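Side-chain contacts in uncharacterized protein Tm1382 (PDB 3E57), which is of unknown function but, as a putative Nudix hydrolase, probably hydrolyses nucleoside diphosphate-linked compounds: residues K28-G31 with F36-V39; H106-D111 with L123-N128; I144-S147 with V151-V154; E183-F188 with I198-L203. All coordinates share one frame; numbering follows the deposited sequence.

Overall arrangement
The four contacts follow one another along the chain, each closing before the next opens. Contact 1 joins helix 23-30 to strand 36-38 and contact 3 closes the turn after strand 131-145; their centres lie about 13 Å apart and the two strands are neighbours in one mixed sheet. Helix 194-206, which carries half of contact 4, lies against both, through Phe36 on Val202 and Ile144 on Ser199. Contact 2, where the loop leading into the Nudix-box helix meets that helix, stands apart, its centre about 26 Å from that of contact 4, across the middle of the chain. The putative catalytic motif and the subunit interface, which contacts 1, 3 and 4 approach, thus occupy different regions.

Contact 1. Residues K28-G31 with F36-V39; sequences KEFG and FMRV
In the helix-loop-strand connection that brings the chain from helix 23-30 into strand 36-38, the last helical residue, Phe30, packs on two residues of the strand and its continuation, Met37 and Val39. The contact is small and apolar, with no hydrogen bond between the segments. Met37 reaches back towards the helix end: its CG stands anti to the backbone N (chi1 -175°), the chain runs straight to SD and then bends, and this brings CE to 4.1 Å from Phe30 CB. The same methyl, Met37 CE, rests 3.5 Å from the backbone O of Phe30, so it touches both the root of the aromatic side chain and the carbonyl where the helix stops. Gly31 follows at once with positive phi (81°), turning the chain out of the helix. Strand 36-38 runs antiparallel to strand 131-145 and also pairs with a strand of the second subunit, so the helix end is packed against a sheet that continues across the dimer interface, where Met37 meets Met37 of the other subunit. Val39 supplies the second point of contact, crossing the aromatic side chain at about a right angle. Val39 CG1 sits obliquely to the ring, 4.0 Å from Phe30 CD1 and equally far from CE1. Phe47 of helix 41-51 makes an edge-to-face contact with this ring, and Leu143 of strand 131-145 touches the same side chain.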
loop_
_atom_site.group_PDB
_atom_site.type_symbol
_atom_site.label_atom_id
_atom_site.label_comp_id
_atom_site.label_asym_id
_atom_site.label_seq_id
_atom_site.Cartn_x
_atom_site.Cartn_y
_atom_site.Cartn_z
ATOM N N LYS B 28 -14.902 4.156 -7.861
ATOM C CA LYS B 28 -16.255 3.692 -7.569
ATOM C C LYS B 28 -16.285 2.173 -7.389
ATOM O O LYS B 28 -16.911 1.661 -6.459
ATOM C CB LYS B 28 -17.233 4.129 -8.678
ATOM C CG LYS B 28 -18.534 3.305 -8.765
ATOM C CD LYS B 28 -19.282 3.199 -7.427
ATOM C CE LYS B 28 -20.500 4.112 -7.354
ATOM N NZ LYS B 28 -20.985 4.141 -5.947
ATOM N N GLU B 29 -15.602 1.452 -8.267
ATOM C CA GLU B 29 -15.599 -0.005 -8.196
ATOM C C GLU B 29 -14.734 -0.525 -7.040
ATOM O O GLU B 29 -15.138 -1.431 -6.307
ATOM C CB GLU B 29 -15.094 -0.590 -9.511
ATOM C CG GLU B 29 -15.365 -2.076 -9.660
ATOM C CD GLU B 29 -16.845 -2.396 -9.806
ATOM O OE1 GLU B 29 -17.598 -1.576 -10.383
ATOM O OE2 GLU B 29 -17.250 -3.471 -9.326
ATOM N N PHE B 30 -13.547 0.045 -6.884
ATOM C CA PHE B 30 -12.562 -0.522 -5.957
ATOM C C PHE B 30 -12.232 0.297 -4.728
ATOM O O PHE B 30 -11.578 -0.203 -3.811
ATOM C CB PHE B 30 -11.294 -0.837 -6.725
ATOM C CG PHE B 30 -11.492 -1.879 -7.771
ATOM C CD1 PHE B 30 -11.744 -3.190 -7.412
ATOM C CD2 PHE B 30 -11.458 -1.547 -9.118
ATOM C CE1 PHE B 30 -11.936 -4.168 -8.380
ATOM C CE2 PHE B 30 -11.648 -2.515 -10.087
ATOM C CZ PHE B 30 -11.881 -3.836 -9.710
ATOM N N GLY B 31 -12.687 1.541 -4.684
ATOM C CA GLY B 31 -12.462 2.382 -3.527
ATOM C C GLY B 31 -11.076 3.000 -3.523
ATOM O O GLY B 31 -10.345 2.936 -4.505
ATOM N N PHE B 36 -1.189 -1.960 -2.522
ATOM C CA PHE B 36 -1.750 -3.130 -3.182
ATOM C C PHE B 36 -3.015 -3.555 -2.463
ATOM O O PHE B 36 -3.097 -3.449 -1.242
ATOM C CB PHE B 36 -0.750 -4.280 -3.149
ATOM C CG PHE B 36 -1.344 -5.630 -3.432
ATOM C CD1 PHE B 36 -1.437 -6.102 -4.730
ATOM C CD2 PHE B 36 -1.805 -6.435 -2.394
ATOM C CE1 PHE B 36 -1.981 -7.368 -4.996
ATOM C CE2 PHE B 36 -2.343 -7.691 -2.644
ATOM C CZ PHE B 36 -2.433 -8.158 -3.952
ATOM N N MET B 37 -3.980 -4.049 -3.230
ATOM C CA MET B 37 -5.204 -4.663 -2.682
ATOM C C MET B 37 -5.589 -5.909 -3.476
ATOM O O MET B 37 -5.641 -5.865 -4.706
ATOM C CB MET B 37 -6.364 -3.674 -2.739
ATOM C CG MET B 37 -7.622 -4.223 -2.072
ATOM S SD MET B 37 -8.939 -3.024 -1.977
ATOM C CE MET B 37 -9.241 -2.743 -3.700
ATOM N N ARG B 38 -5.848 -7.012 -2.770
ATOM C CA ARG B 38 -6.310 -8.249 -3.384
ATOM C C ARG B 38 -7.700 -8.023 -3.931
ATOM O O ARG B 38 -8.525 -7.418 -3.255
ATOM C CB ARG B 38 -6.363 -9.383 -2.365
ATOM C CG ARG B 38 -7.020 -10.673 -2.879
ATOM C CD ARG B 38 -6.242 -11.899 -2.474
ATOM N NE ARG B 38 -4.892 -11.706 -3.002
ATOM C CZ ARG B 38 -4.050 -12.643 -3.414
ATOM N NH1 ARG B 38 -4.355 -13.943 -3.388
ATOM N NH2 ARG B 38 -2.872 -12.243 -3.855
ATOM N N VAL B 39 -7.930 -8.467 -5.160
ATOM C CA VAL B 39 -9.276 -8.481 -5.740
ATOM C C VAL B 39 -9.477 -9.773 -6.517
ATOM O O VAL B 39 -8.522 -10.448 -6.870
ATOM C CB VAL B 39 -9.584 -7.241 -6.645
ATOM C CG1 VAL B 39 -9.220 -5.914 -5.943
ATOM C CG2 VAL B 39 -8.917 -7.366 -7.981
#

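Contact 2. Residues H106-D111 with L123-N128; sequences HVREGD and LEREVN
Arg125 meets Asp111 side-on, presenting NE and NH2 to a carboxylate whose plane is only 14° from that of the guanidinium. Arg125 NE binds Asp111 OD1 at 2.9 Å, and Arg125 NH2 binds Asp111 OD2 at 2.9 Å, both on the syn side; a bend at chi3 (55°) turns the guanidinium to this aspect. Arg125 NH2 also donates to His106 O at 2.8 Å, lying in the carbonyl plane. Asp111 OD2 takes a further bond from Arg108 N (2.7 Å), which comes from above the carboxylate plane and ties the loop to itself. The Arg108 guanidinium lies flat over a face of Arg125, with centres 3.7 Å apart and planes at 16°. With an alanine in place of Arg125, the Asp111 carboxylate would probably lose its charged mate and the Arg108 guanidinium the surface it stacks on. Arg125 begins the Arg-Glu-Val-Asn-Glu-Glu run characteristic of the Nudix box, and the bridge ties the loop that leads into this helix to the helix itself. Farther along helix 115-130, Glu129 bridges Arg125 NH1; the loop borders strand 17-22 through Val107 and Leu19, and Leu123 packs on strands 66-77 and 131-145.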
loop_
_atom_site.group_PDB
_atom_site.type_symbol
_atom_site.label_atom_id
_atom_site.label_comp_id
_atom_site.label_asym_id
_atom_site.label_seq_id
_atom_site.Cartn_x
_atom_site.Cartn_y
_atom_site.Cartn_z
ATOM N N HIS B 106 1.724 -1.855 -21.598
ATOM C CA HIS B 106 0.372 -1.400 -21.903
ATOM C C HIS B 106 -0.403 -2.461 -22.672
ATOM O O HIS B 106 0.187 -3.312 -23.340
ATOM C CB HIS B 106 0.430 -0.099 -22.698
ATOM C CG HIS B 106 0.946 1.057 -21.903
ATOM N ND1 HIS B 106 2.293 1.300 -21.733
ATOM C CD2 HIS B 106 0.296 2.027 -21.215
ATOM C CE1 HIS B 106 2.450 2.377 -20.983
ATOM N NE2 HIS B 106 1.255 2.840 -20.658
ATOM N N VAL B 107 -1.727 -2.421 -22.560
ATOM C CA VAL B 107 -2.578 -3.257 -23.396
ATOM C C VAL B 107 -2.956 -2.421 -24.617
ATOM O O VAL B 107 -3.415 -1.293 -24.474
ATOM C CB VAL B 107 -3.832 -3.729 -22.635
ATOM C CG1 VAL B 107 -4.773 -4.502 -23.559
ATOM C CG2 VAL B 107 -3.421 -4.580 -21.424
ATOM N N ARG B 108 -2.740 -2.979 -25.806
ATOM C CA ARG B 108 -2.972 -2.257 -27.059
ATOM C C ARG B 108 -4.322 -2.631 -27.642
ATOM O O ARG B 108 -4.780 -3.764 -27.506
ATOM C CB ARG B 108 -1.889 -2.587 -28.080
ATOM C CG ARG B 108 -0.479 -2.223 -27.648
ATOM C CD ARG B 108 0.532 -2.834 -28.599
ATOM N NE ARG B 108 1.911 -2.646 -28.157
ATOM C CZ ARG B 108 2.951 -3.359 -28.593
ATOM N NH1 ARG B 108 2.793 -4.334 -29.485
ATOM N NH2 ARG B 108 4.167 -3.103 -28.119
ATOM N N GLU B 109 -4.943 -1.672 -28.317
ATOM C CA GLU B 109 -6.250 -1.881 -28.958
ATOM C C GLU B 109 -6.299 -3.092 -29.893
ATOM O O GLU B 109 -7.338 -3.757 -29.999
ATOM C CB GLU B 109 -6.654 -0.624 -29.728
ATOM C CG GLU B 109 -8.111 -0.614 -30.153
ATOM C CD GLU B 109 -8.547 0.730 -30.687
ATOM O OE1 GLU B 109 -7.678 1.505 -31.140
ATOM O OE2 GLU B 109 -9.766 1.005 -30.649
ATOM N N GLY B 110 -5.182 -3.368 -30.562
ATOM C CA GLY B 110 -5.073 -4.498 -31.472
ATOM C C GLY B 110 -4.846 -5.845 -30.814
ATOM O O GLY B 110 -4.739 -6.854 -31.503
ATOM N N ASP B 111 -4.761 -5.875 -29.484
ATOM C CA ASP B 111 -4.577 -7.135 -28.769
ATOM C C ASP B 111 -5.860 -7.951 -28.707
ATOM O O ASP B 111 -5.798 -9.173 -28.582
ATOM C CB ASP B 111 -4.066 -6.891 -27.344
ATOM C CG ASP B 111 -2.643 -6.376 -27.311
ATOM O OD1 ASP B 111 -1.831 -6.765 -28.180
ATOM O OD2 ASP B 111 -2.329 -5.597 -26.385
ATOM N N LEU B 123 -1.418 -9.121 -21.910
ATOM C CA LEU B 123 -0.688 -9.695 -20.772
ATOM C C LEU B 123 0.377 -10.695 -21.241
ATOM O O LEU B 123 1.544 -10.589 -20.861
ATOM C CB LEU B 123 -1.686 -10.368 -19.818
ATOM C CG LEU B 123 -1.213 -11.250 -18.655
ATOM C CD1 LEU B 123 -0.471 -10.441 -17.640
ATOM C CD2 LEU B 123 -2.412 -11.973 -18.015
ATOM N N GLU B 124 -0.031 -11.655 -22.073
ATOM C CA GLU B 124 0.885 -12.642 -22.649
ATOM C C GLU B 124 1.954 -11.975 -23.536
ATOM O O GLU B 124 3.151 -12.229 -23.380
ATOM C CB GLU B 124 0.090 -13.682 -23.460
ATOM C CG GLU B 124 0.931 -14.805 -24.059
ATOM C CD GLU B 124 0.164 -15.678 -25.051
ATOM O OE1 GLU B 124 -1.057 -15.463 -25.248
ATOM O OE2 GLU B 124 0.798 -16.586 -25.641
ATOM N N ARG B 125 1.512 -11.122 -24.457
ATOM C CA ARG B 125 2.416 -10.419 -25.370
ATOM C C ARG B 125 3.468 -9.601 -24.620
ATOM O O ARG B 125 4.671 -9.748 -24.854
ATOM C CB ARG B 125 1.613 -9.493 -26.288
ATOM C CG ARG B 125 2.472 -8.597 -27.183
ATOM C CD ARG B 125 1.640 -7.575 -27.940
ATOM N NE ARG B 125 0.817 -6.757 -27.054
ATOM C CZ ARG B 125 1.277 -5.776 -26.278
ATOM N NH1 ARG B 125 2.565 -5.473 -26.243
ATOM N NH2 ARG B 125 0.440 -5.093 -25.519
ATOM N N GLU B 126 2.982 -8.733 -23.734
ATOM C CA GLU B 126 3.797 -7.893 -22.854
ATOM C C GLU B 126 4.986 -8.660 -22.266
ATOM O O GLU B 126 6.131 -8.218 -22.367
ATOM C CB GLU B 126 2.886 -7.363 -21.736
ATOM C CG GLU B 126 3.507 -6.460 -20.697
ATOM C CD GLU B 126 4.069 -7.201 -19.503
ATOM O OE1 GLU B 126 3.286 -7.699 -18.650
ATOM O OE2 GLU B 126 5.310 -7.269 -19.419
ATOM N N VAL B 127 4.698 -9.812 -21.661
ATOM C CA VAL B 127 5.724 -10.661 -21.055
ATOM C C VAL B 127 6.667 -11.251 -22.114
ATOM O O VAL B 127 7.882 -11.204 -21.956
ATOM C CB VAL B 127 5.084 -11.794 -20.211
ATOM C CG1 VAL B 127 6.129 -12.831 -19.779
ATOM C CG2 VAL B 127 4.373 -11.204 -18.992
ATOM N N ASN B 128 6.102 -11.781 -23.198
ATOM C CA ASN B 128 6.906 -12.426 -24.255
ATOM C C ASN B 128 7.835 -11.481 -25.025
ATOM O O ASN B 128 8.863 -11.915 -25.543
ATOM C CB ASN B 128 6.003 -13.208 -25.218
ATOM C CG ASN B 128 5.423 -14.474 -24.585
ATOM O OD1 ASN B 128 5.915 -14.966 -23.562
ATOM N ND2 ASN B 128 4.378 -15.014 -25.202
#

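Contact 3. Residues I144-S147 with V151-V154; sequences INSS and VSRV
Ser147, Ser152 and Arg153 bury the most surface here. Arg153 lays its chain along the end of the 144-147 segment: Arg153 CG is 3.8 Å from Ser147 CB, and a bend at chi3 (-71°) brings the guanidinium round to the backbone. There Arg153 NH1 donates to Ser147 O at 3.0 Å, with an N-H...O angle of 156°. The oxygen lies in the guanidinium plane, at its edge, while the donor is tilted 34° from the carbonyl plane. Glu64 holds NE of the same arginine in a salt bridge, so two separate bonds fix the rotation of the group. A leucine in place of Arg153 is likely to leave Ser147 O without this donor and the Glu64 carboxylate without its charged partner. Ser152 meets the chain one residue earlier, its CB coming to 3.1 Å from Ser146 O, a close approach; its OG is bonded to Thr149 in the turn, whereas Ser147 OG turns to Glu34. A water joins the two backbones, accepting from Ser146 N at 2.9 Å and donating to Ser152 O at 2.8 Å. Strands 131-145 and 155-163 are antiparallel neighbours, paired at Ile144 and Gly157, and the contact closes the connection between them: a beta-hairpin whose link includes a short, weakly bonded helical turn, about 150-153, folded back on the end of the first strand.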
loop_
_atom_site.group_PDB
_atom_site.type_symbol
_atom_site.label_atom_id
_atom_site.label_comp_id
_atom_site.label_asym_id
_atom_site.label_seq_id
_atom_site.Cartn_x
_atom_site.Cartn_y
_atom_site.Cartn_z
ATOM N N ILE B 144 -2.412 -2.775 -8.045
ATOM C CA ILE B 144 -1.462 -1.813 -7.490
ATOM C C ILE B 144 -1.866 -0.410 -7.890
ATOM O O ILE B 144 -1.958 -0.093 -9.086
ATOM C CB ILE B 144 -0.034 -2.022 -8.006
ATOM C CG1 ILE B 144 0.448 -3.451 -7.747
ATOM C CG2 ILE B 144 0.886 -0.971 -7.376
ATOM C CD1 ILE B 144 1.826 -3.760 -8.372
ATOM N N ASN B 145 -2.076 0.439 -6.892
ATOM C CA ASN B 145 -2.460 1.817 -7.117
ATOM C C ASN B 145 -1.646 2.668 -6.180
ATOM O O ASN B 145 -1.884 2.673 -4.974
ATOM C CB ASN B 145 -3.960 2.007 -6.850
ATOM C CG ASN B 145 -4.447 3.404 -7.177
ATOM O OD1 ASN B 145 -4.141 3.944 -8.235
ATOM N ND2 ASN B 145 -5.220 3.995 -6.272
ATOM N N SER B 146 -0.638 3.344 -6.714
ATOM C CA SER B 146 0.216 4.191 -5.887
ATOM C C SER B 146 0.309 5.558 -6.510
ATOM O O SER B 146 0.233 5.697 -7.727
ATOM C CB SER B 146 1.611 3.605 -5.761
ATOM O OG SER B 146 2.173 3.469 -7.040
ATOM N N SER B 147 0.481 6.565 -5.666
ATOM C CA SER B 147 0.378 7.933 -6.108
ATOM C C SER B 147 1.683 8.686 -5.894
ATOM O O SER B 147 1.689 9.912 -5.945
ATOM C CB SER B 147 -0.751 8.632 -5.354
ATOM O OG SER B 147 -0.460 8.701 -3.971
ATOM N N VAL B 151 4.157 9.081 -13.066
ATOM C CA VAL B 151 3.794 7.878 -13.807
ATOM C C VAL B 151 2.827 7.024 -12.976
ATOM O O VAL B 151 1.801 6.571 -13.484
ATOM C CB VAL B 151 5.046 7.067 -14.212
ATOM C CG1 VAL B 151 4.655 5.771 -14.915
ATOM C CG2 VAL B 151 5.945 7.903 -15.116
ATOM N N SER B 152 3.142 6.833 -11.697
ATOM C CA SER B 152 2.304 6.027 -10.807
ATOM C C SER B 152 0.856 6.473 -10.789
ATOM O O SER B 152 -0.048 5.639 -10.868
ATOM C CB SER B 152 2.852 6.066 -9.380
ATOM O OG SER B 152 4.072 5.371 -9.341
ATOM N N ARG B 153 0.633 7.783 -10.708
ATOM C CA ARG B 153 -0.729 8.313 -10.587
ATOM C C ARG B 153 -1.622 8.069 -11.810
ATOM O O ARG B 153 -2.857 8.131 -11.695
ATOM C CB ARG B 153 -0.695 9.804 -10.238
ATOM C CG ARG B 153 -0.158 10.071 -8.851
ATOM C CD ARG B 153 -0.339 11.512 -8.400
ATOM N NE ARG B 153 0.522 12.476 -9.092
ATOM C CZ ARG B 153 1.739 12.854 -8.699
ATOM N NH1 ARG B 153 2.325 12.324 -7.628
ATOM N NH2 ARG B 153 2.396 13.767 -9.410
ATOM N N VAL B 154 -1.017 7.796 -12.968
ATOM C CA VAL B 154 -1.779 7.518 -14.188
ATOM C C VAL B 154 -1.751 6.037 -14.580
ATOM O O VAL B 154 -2.252 5.680 -15.639
ATOM C CB VAL B 154 -1.300 8.404 -15.383
ATOM C CG1 VAL B 154 -1.338 9.875 -14.996
ATOM C CG2 VAL B 154 0.089 8.009 -15.851
HETATM O O HOH W 1 -0.078 3.156 -9.602
#

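Contact 4. Residues E183-F188 with I198-L203; sequences EELEKF and ISAAVL
A small apolar helix-to-helix contact, buried in the protein, joins the short helix 185-189 to helix 194-206 near the end of the chain. Leu185 carries it from one side, Ala200 and Leu203 from the other. Leu185 reaches across to the second helix because a chi1 of 180° swings CG opposite the backbone N, and it divides its methyls between two residues spaced three apart there. Leu185 CD1 lies 4.1 Å from Ala200 CB, and Leu185 CD2 approaches Leu203 CB at 4.3 Å. The small alanine is consistent with the near approach of the backbones, the CA atoms of Leu185 and Ala200 being 7.0 Å apart. Leu203 offers only the base of its side chain; the branch beyond leads away, and the residue packs on Leu141 and Leu161 of strands 131-145 and 155-163. Leu185 likewise touches Ile180 in strand 176-181, while Ala200 meets Leu101 and Met192, so strand and loop residues flank the helix pair. The CB of Ala201 points away from helix 185-189, and this residue packs on Thr148 of the second subunit. Because no hydrogen bond or ionic pair crosses between the two segments, their adhesion here rests on dispersion and the exclusion of water, and shape rather than directional bonding sets how they fit.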
loop_
_atom_site.group_PDB
_atom_site.type_symbol
_atom_site.label_atom_id
_atom_site.label_comp_id
_atom_site.label_asym_id
_atom_site.label_seq_id
_atom_site.Cartn_x
_atom_site.Cartn_y
_atom_site.Cartn_z
ATOM N N GLU B 183 14.244 -16.181 0.055
ATOM C CA GLU B 183 14.819 -15.693 1.326
ATOM C C GLU B 183 15.871 -14.585 1.137
ATOM O O GLU B 183 16.389 -14.036 2.128
ATOM C CB GLU B 183 15.382 -16.841 2.178
ATOM C CG GLU B 183 16.706 -17.440 1.713
ATOM C CD GLU B 183 16.548 -18.745 0.956
ATOM O OE1 GLU B 183 15.454 -19.001 0.398
ATOM O OE2 GLU B 183 17.538 -19.511 0.916
ATOM N N GLU B 184 16.187 -14.268 -0.124
ATOM C CA GLU B 184 17.001 -13.104 -0.467
ATOM C C GLU B 184 16.163 -11.924 -0.956
ATOM O O GLU B 184 16.692 -10.830 -1.152
ATOM C CB GLU B 184 18.016 -13.458 -1.557
ATOM C CG GLU B 184 19.053 -14.505 -1.160
ATOM C CD GLU B 184 20.219 -14.594 -2.155
ATOM O OE1 GLU B 184 21.063 -15.505 -2.002
ATOM O OE2 GLU B 184 20.296 -13.764 -3.100
ATOM N N LEU B 185 14.864 -12.129 -1.165
ATOM C CA LEU B 185 14.042 -11.081 -1.742
ATOM C C LEU B 185 13.861 -9.896 -0.776
ATOM O O LEU B 185 13.783 -8.756 -1.211
ATOM C CB LEU B 185 12.688 -11.629 -2.193
ATOM C CG LEU B 185 11.737 -10.606 -2.817
ATOM C CD1 LEU B 185 12.386 -9.844 -3.977
ATOM C CD2 LEU B 185 10.455 -11.302 -3.235
ATOM N N GLU B 186 13.805 -10.154 0.525
ATOM C CA GLU B 186 13.677 -9.060 1.498
ATOM C C GLU B 186 14.828 -8.043 1.358
ATOM O O GLU B 186 14.597 -6.829 1.368
ATOM C CB GLU B 186 13.621 -9.624 2.914
ATOM C CG GLU B 186 13.544 -8.588 4.030
ATOM C CD GLU B 186 13.443 -9.245 5.400
ATOM O OE1 GLU B 186 12.327 -9.664 5.761
ATOM O OE2 GLU B 186 14.469 -9.349 6.108
ATOM N N LYS B 187 16.053 -8.541 1.224
ATOM C CA LYS B 187 17.234 -7.696 0.964
ATOM C C LYS B 187 17.039 -6.799 -0.265
ATOM O O LYS B 187 17.206 -5.582 -0.206
ATOM C CB LYS B 187 18.452 -8.604 0.749
ATOM C CG LYS B 187 19.685 -7.896 0.308
ATOM C CD LYS B 187 20.873 -8.834 0.161
ATOM C CE LYS B 187 20.803 -9.634 -1.124
ATOM N NZ LYS B 187 22.014 -10.457 -1.319
ATOM N N PHE B 188 16.661 -7.410 -1.381
ATOM C CA PHE B 188 16.425 -6.657 -2.622
ATOM C C PHE B 188 15.286 -5.663 -2.506
ATOM O O PHE B 188 15.371 -4.556 -3.039
ATOM C CB PHE B 188 16.193 -7.609 -3.806
ATOM C CG PHE B 188 17.446 -8.197 -4.353
ATOM C CD1 PHE B 188 18.063 -7.639 -5.460
ATOM C CD2 PHE B 188 18.023 -9.315 -3.755
ATOM C CE1 PHE B 188 19.207 -8.163 -5.959
ATOM C CE2 PHE B 188 19.171 -9.859 -4.248
ATOM C CZ PHE B 188 19.785 -9.278 -5.358
ATOM N N ILE B 198 6.573 -2.620 -3.834
ATOM C CA ILE B 198 5.246 -3.030 -3.365
ATOM C C ILE B 198 5.053 -4.504 -3.647
ATOM O O ILE B 198 4.602 -5.256 -2.780
ATOM C CB ILE B 198 4.127 -2.230 -4.050
ATOM C CG1 ILE B 198 4.146 -0.759 -3.597
ATOM C CG2 ILE B 198 2.762 -2.849 -3.712
ATOM C CD1 ILE B 198 3.354 0.169 -4.494
ATOM N N SER B 199 5.406 -4.907 -4.860
ATOM C CA SER B 199 5.241 -6.278 -5.315
ATOM C C SER B 199 6.080 -7.243 -4.481
ATOM O O SER B 199 5.607 -8.313 -4.142
ATOM C CB SER B 199 5.585 -6.398 -6.795
ATOM O OG SER B 199 4.649 -5.683 -7.605
ATOM N N ALA B 200 7.318 -6.867 -4.154
ATOM C CA ALA B 200 8.156 -7.666 -3.253
ATOM C C ALA B 200 7.463 -7.900 -1.900
ATOM O O ALA B 200 7.438 -9.010 -1.389
ATOM C CB ALA B 200 9.514 -7.016 -3.049
ATOM N N ALA B 201 6.889 -6.860 -1.324
ATOM C CA ALA B 201 6.189 -6.997 -0.066
ATOM C C ALA B 201 5.011 -7.980 -0.192
ATOM O O ALA B 201 4.814 -8.829 0.679
ATOM C CB ALA B 201 5.729 -5.618 0.451
ATOM N N VAL B 202 4.266 -7.897 -1.295
ATOM C CA VAL B 202 3.104 -8.768 -1.529
ATOM C C VAL B 202 3.549 -10.216 -1.643
ATOM O O VAL B 202 2.994 -11.112 -0.990
ATOM C CB VAL B 202 2.323 -8.334 -2.802
ATOM C CG1 VAL B 202 1.260 -9.379 -3.189
ATOM C CG2 VAL B 202 1.687 -6.954 -2.582
ATOM N N LEU B 203 4.589 -10.441 -2.434
ATOM C CA LEU B 203 5.116 -11.790 -2.634
ATOM C C LEU B 203 5.665 -12.410 -1.370
ATOM O O LEU B 203 5.371 -13.566 -1.089
ATOM C CB LEU B 203 6.211 -11.801 -3.696
ATOM C CG LEU B 203 5.757 -11.986 -5.132
ATOM C CD1 LEU B 203 5.479 -13.464 -5.414
ATOM C CD2 LEU B 203 4.528 -11.140 -5.436
#